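Local coordinates for protein putative SnoaL-like polyketide cyclase (Jannaschia sp., PDB 3KKG) that is probably a polyketide cyclase of the SnoaL-like family, with an NTF2-like fold, although its substrate is not known, at residues Arg30-Trp33 / Arg34-Thr38; Phe130-Leu133 / Leu134-Met137. One frame throughout, in Å; residues are numbered along the deposited sequence. Where two conformers were deposited one is given.

Contact 1. Residues Arg30-Trp33 / Arg34-Thr38; sequences RDVW and RETMT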
loop_
_atom_site.group_PDB
_atom_site.type_symbol
_atom_site.label_atom_id
_atom_site.label_comp_id
_atom_site.label_asym_id
_atom_site.label_seq_id
_atom_site.Cartn_x
_atom_site.Cartn_y
_atom_site.Cartn_z
ATOM N N ARG A 30 -10.842 -13.778 15.953
ATOM C CA ARG A 30 -11.102 -14.797 14.965
ATOM C C ARG A 30 -12.560 -14.889 14.642
ATOM O O ARG A 30 -12.942 -15.084 13.496
ATOM C CB ARG A 30 -10.549 -16.142 15.423
ATOM C CG ARG A 30 -9.017 -16.214 15.431
ATOM C CD ARG A 30 -8.628 -17.579 15.930
ATOM N NE ARG A 30 -7.203 -17.847 15.950
ATOM C CZ ARG A 30 -6.345 -17.378 16.853
ATOM N NH1 ARG A 30 -6.741 -16.540 17.802
ATOM N NH2 ARG A 30 -5.076 -17.761 16.798
ATOM N N ASP A 31 -13.396 -14.820 15.677
ATOM C CA ASP A 31 -14.821 -14.913 15.462
ATOM C C ASP A 31 -15.339 -13.702 14.707
ATOM O O ASP A 31 -16.275 -13.828 13.920
ATOM C CB ASP A 31 -15.555 -15.127 16.780
ATOM C CG ASP A 31 -15.323 -16.517 17.349
ATOM O OD1 ASP A 31 -15.128 -17.506 16.572
ATOM O OD2 ASP A 31 -15.365 -16.634 18.592
ATOM N N VAL A 32 -14.688 -12.547 14.876
ATOM C CA VAL A 32 -15.058 -11.354 14.100
ATOM C C VAL A 32 -14.699 -11.592 12.614
ATOM O O VAL A 32 -15.456 -11.278 11.705
ATOM C CB VAL A 32 -14.379 -10.044 14.622
ATOM C CG1 VAL A 32 -14.679 -8.848 13.673
ATOM C CG2 VAL A 32 -14.819 -9.730 16.060
ATOM N N TRP A 33 -13.517 -12.141 12.372
ATOM C CA TRP A 33 -13.157 -12.507 11.007
ATOM C C TRP A 33 -14.175 -13.498 10.405
ATOM O O TRP A 33 -14.614 -13.343 9.270
ATOM C CB TRP A 33 -11.747 -13.091 10.946
ATOM C CG TRP A 33 -10.634 -12.083 10.955
ATOM C CD1 TRP A 33 -10.539 -10.983 11.740
ATOM C CD2 TRP A 33 -9.457 -12.093 10.144
ATOM N NE1 TRP A 33 -9.386 -10.287 11.450
ATOM C CE2 TRP A 33 -8.706 -10.945 10.482
ATOM C CE3 TRP A 33 -8.964 -12.941 9.145
ATOM C CZ2 TRP A 33 -7.487 -10.645 9.884
ATOM C CZ3 TRP A 33 -7.773 -12.635 8.549
ATOM C CH2 TRP A 33 -7.036 -11.527 8.937
ATOM N N ARG A 34 -14.564 -14.508 11.179
ATOM C CA ARG A 34 -15.514 -15.509 10.673
ATOM C C ARG A 34 -16.891 -14.936 10.347
ATOM O O ARG A 34 -17.548 -15.411 9.431
ATOM C CB ARG A 34 -15.638 -16.681 11.639
ATOM C CG ARG A 34 -14.359 -17.481 11.747
ATOM C CD ARG A 34 -14.475 -18.643 12.698
ATOM N NE ARG A 34 -13.189 -19.340 12.818
ATOM C CZ ARG A 34 -12.437 -19.396 13.920
ATOM N NH1 ARG A 34 -12.807 -18.824 15.061
ATOM N NH2 ARG A 34 -11.288 -20.043 13.883
ATOM N N GLU A 35 -17.314 -13.902 11.064
ATOM C CA GLU A 35 -18.581 -13.237 10.740
ATOM C C GLU A 35 -18.506 -12.185 9.629
ATOM O O GLU A 35 -19.512 -11.831 9.031
ATOM C CB GLU A 35 -19.227 -12.660 11.983
ATOM C CG GLU A 35 -18.562 -11.504 12.684
ATOM C CD GLU A 35 -19.283 -11.189 14.015
ATOM O OE1 GLU A 35 -20.506 -10.944 13.968
ATOM O OE2 GLU A 35 -18.649 -11.235 15.098
ATOM N N THR A 36 -17.300 -11.713 9.330
ATOM C CA THR A 36 -17.075 -10.624 8.368
ATOM C C THR A 36 -16.653 -11.101 6.969
ATOM O O THR A 36 -17.014 -10.528 5.941
ATOM C CB THR A 36 -15.955 -9.706 8.961
ATOM O OG1 THR A 36 -16.443 -9.170 10.208
ATOM C CG2 THR A 36 -15.646 -8.521 8.052
HETATM N N MSE A 37 -15.754 -12.091 6.955
HETATM C CA MSE A 37 -15.191 -12.643 5.707
HETATM C C MSE A 37 -16.054 -13.811 5.215
HETATM O O MSE A 37 -16.684 -14.519 6.015
HETATM C CB MSE A 37 -13.763 -13.170 5.921
HETATM C CG MSE A 37 -12.641 -12.138 5.897
HETATM SE SE MSE A 37 -12.609 -10.881 7.438
HETATM C CE MSE A 37 -10.743 -10.284 7.252
ATOM N N THR A 38 -16.018 -14.030 3.901
ATOM C CA THR A 38 -16.637 -15.224 3.289
ATOM C C THR A 38 -15.705 -16.422 3.486
ATOM O O THR A 38 -14.529 -16.286 3.778
ATOM C CB THR A 38 -16.868 -15.016 1.795
ATOM O OG1 THR A 38 -15.609 -14.784 1.144
ATOM C CG2 THR A 38 -17.823 -13.829 1.576
#

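Contact 2. Residues Phe130-Leu133 / Leu134-Met137; sequences FTDL and LAVM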
loop_
_atom_site.group_PDB
_atom_site.type_symbol
_atom_site.label_atom_id
_atom_site.label_comp_id
_atom_site.label_asym_id
_atom_site.label_seq_id
_atom_site.Cartn_x
_atom_site.Cartn_y
_atom_site.Cartn_z
ATOM N N PHE A 130 -0.073 -3.921 2.455
ATOM C CA PHE A 130 1.310 -3.465 2.405
ATOM C C PHE A 130 1.675 -2.674 3.631
ATOM O O PHE A 130 0.904 -1.815 4.070
ATOM C CB PHE A 130 1.586 -2.516 1.249
ATOM C CG PHE A 130 1.309 -3.062 -0.113
ATOM C CD1 PHE A 130 0.059 -3.000 -0.671
ATOM C CD2 PHE A 130 2.335 -3.574 -0.905
ATOM C CE1 PHE A 130 -0.182 -3.501 -1.973
ATOM C CE2 PHE A 130 2.119 -4.039 -2.187
ATOM C CZ PHE A 130 0.891 -4.012 -2.707
ATOM N N THR A 131 2.877 -2.875 4.149
ATOM C CA THR A 131 3.570 -1.936 5.037
ATOM C C THR A 131 4.958 -1.686 4.513
ATOM O O THR A 131 5.295 -2.100 3.426
ATOM C CB THR A 131 3.487 -2.401 6.492
ATOM O OG1 THR A 131 4.000 -1.352 7.350
ATOM C CG2 THR A 131 4.306 -3.666 6.773
ATOM N N ASP A 132 5.821 -1.051 5.321
ATOM C CA ASP A 132 7.238 -0.965 4.931
ATOM C C ASP A 132 7.946 -2.162 5.574
ATOM O O ASP A 132 8.616 -2.098 6.598
ATOM C CB ASP A 132 7.865 0.324 5.431
ATOM C CG ASP A 132 9.238 0.555 4.806
ATOM O OD1 ASP A 132 9.840 -0.412 4.259
ATOM O OD2 ASP A 132 9.752 1.698 4.896
ATOM N N LEU A 133 7.741 -3.326 4.952
ATOM C CA LEU A 133 8.248 -4.553 5.495
ATOM C C LEU A 133 9.767 -4.597 5.427
ATOM O O LEU A 133 10.378 -5.165 6.334
ATOM C CB LEU A 133 7.647 -5.763 4.772
ATOM C CG LEU A 133 7.912 -7.135 5.369
ATOM C CD1 LEU A 133 7.324 -7.288 6.753
ATOM C CD2 LEU A 133 7.307 -8.216 4.438
ATOM N N LEU A 134 10.397 -3.975 4.444
ATOM C CA LEU A 134 11.859 -3.916 4.411
ATOM C C LEU A 134 12.379 -3.157 5.636
ATOM O O LEU A 134 13.332 -3.579 6.317
ATOM C CB LEU A 134 12.345 -3.206 3.140
ATOM C CG LEU A 134 13.848 -3.055 3.032
ATOM C CD1 LEU A 134 14.536 -4.439 3.007
ATOM C CD2 LEU A 134 14.208 -2.206 1.773
ATOM N N ALA A 135 11.735 -2.043 5.995
ATOM C CA ALA A 135 12.173 -1.305 7.142
ATOM C C ALA A 135 11.962 -2.130 8.418
ATOM O O ALA A 135 12.813 -2.086 9.339
ATOM C CB ALA A 135 11.464 0.050 7.270
ATOM N N VAL A 136 10.852 -2.844 8.509
ATOM C CA VAL A 136 10.586 -3.683 9.689
ATOM C C VAL A 136 11.662 -4.762 9.815
ATOM O O VAL A 136 12.291 -4.947 10.888
ATOM C CB VAL A 136 9.192 -4.301 9.655
ATOM C CG1 VAL A 136 9.023 -5.386 10.748
ATOM C CG2 VAL A 136 8.076 -3.223 9.808
HETATM N N MSE A 137 11.916 -5.482 8.734
HETATM C CA MSE A 137 12.893 -6.568 8.781
HETATM C C MSE A 137 14.267 -6.019 9.088
HETATM O O MSE A 137 15.046 -6.656 9.852
HETATM C CB MSE A 137 12.875 -7.384 7.497
HETATM C CG MSE A 137 11.601 -8.069 7.199
HETATM SE SE MSE A 137 10.983 -9.295 8.537
HETATM C CE MSE A 137 12.258 -10.701 8.153
HETATM O O HOH W 1 9.347 -2.334 2.274
#

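Contact 1. Residues Arg30-Trp33 / Arg34-Thr38
Met37, deposited as selenomethionine, folds its side chain back over a face of the Trp33 ring in one of its two conformers. The bend at chi2 (69°) puts Met37 CE 3.7 Å from the centroid of the Trp33 six-membered ring and close to its normal, a CH-pi contact. SE stands obliquely over the five-membered ring of Trp33, a Met-aromatic contact; neither need hold for the other conformer. The broad, polarisable indole suits such a flexible chain, and its NE1 is satisfied by Gly22 O.

The same two residues meet through the backbone where helix 29-36 ends. Trp33 O accepts from both Thr36 N and Met37 N, the latter at 2.9 Å from Trp33 O, and Met37 then leaves helical geometry.

One residue earlier, Thr36 OG1 donates over 2.8 Å to Val32 O, a turn before it. With OG1 beside its own backbone N (chi1 -62°), the hydroxyl faces the preceding turn, so a threonine can sit buried here with its polar group paired.

On the exposed side, Arg34 reaches back to Asp31 in a salt bridge, Arg34 NH1 to Asp31 OD1 3.1 Å. The oxygen lies in the guanidinium plane, but the nitrogen stands above the carboxylate plane. Arg30 CB flanks Arg34 NH1 at 3.5 Å. Glu55 takes Arg34 NE, a second carboxylate that probably steadies the charge.

Charge outside and a selenomethionine-tryptophan contact inside make this the C-terminal turn of an amphipathic helix, laid against helix 54-67 and strand 123-131 of the NTF2-like fold.

Contact 2. Residues Phe130-Leu133 / Leu134-Met137
Asp132 OD1 accepts from Ala135 N over 3.0 Å, the hydrogen bond that caps the start of helix 133-140. The N-H comes from well above the carboxylate plane, and Ala135 CB lies over the same face, 3.4 Å from Asp132 CG, a place so close that a small methyl suits it. A chi1 of -169° turns the Asp132 carboxylate away from its own N and over the first turn.

A water extends the cap: it donates to Asp132 OD1 at 2.8 Å and accepts from Leu134 N at 2.9 Å, so two early N-H groups of the helix are served through one oxygen.

Behind the cap, Val136 N meets Asp132 O at 3.0 Å, and Met137 N bonds to Leu133 O. Leu133 and Met137, one turn apart, are in apolar contact, Leu133 CG to Met137 CG 4.2 Å.

Farther out, Ser47 of the second subunit hydrogen-bonds Asp132 OD2, and Leu134 packs on Leu134 of that subunit. Replacing Asp132 by an alanine would probably leave Ala135 N and Ser47 of the second subunit without their mate and the water less firmly held. Asp132 also centres an inverse gamma turn, closed by a weak bond from Leu133 N to Thr131 O: an aspartate N-cap at a strand-to-helix junction in the dimer interface.

Following the chain from the N terminus, contact 1 comes first, at the end of helix 29-36, and contact 2 comes almost a hundred residues later, where strand 123-131 passes into helix 133-140. Each joins neighbouring residues and closes no more than a helical turn; the two are in series, neither nesting nor crossing. The centres of contact 1 and contact 2 are about 26 Å apart, on opposite sides of the chain's centre. Strand 123-131 is what connects them: near its start Val124 bonds to the backbone of Thr36 and Thr38, and its far end leads into contact 2. Thus contact 1 sets a helix against the sheet, while contact 2 joins the strand to helix 133-140 within the dimer interface.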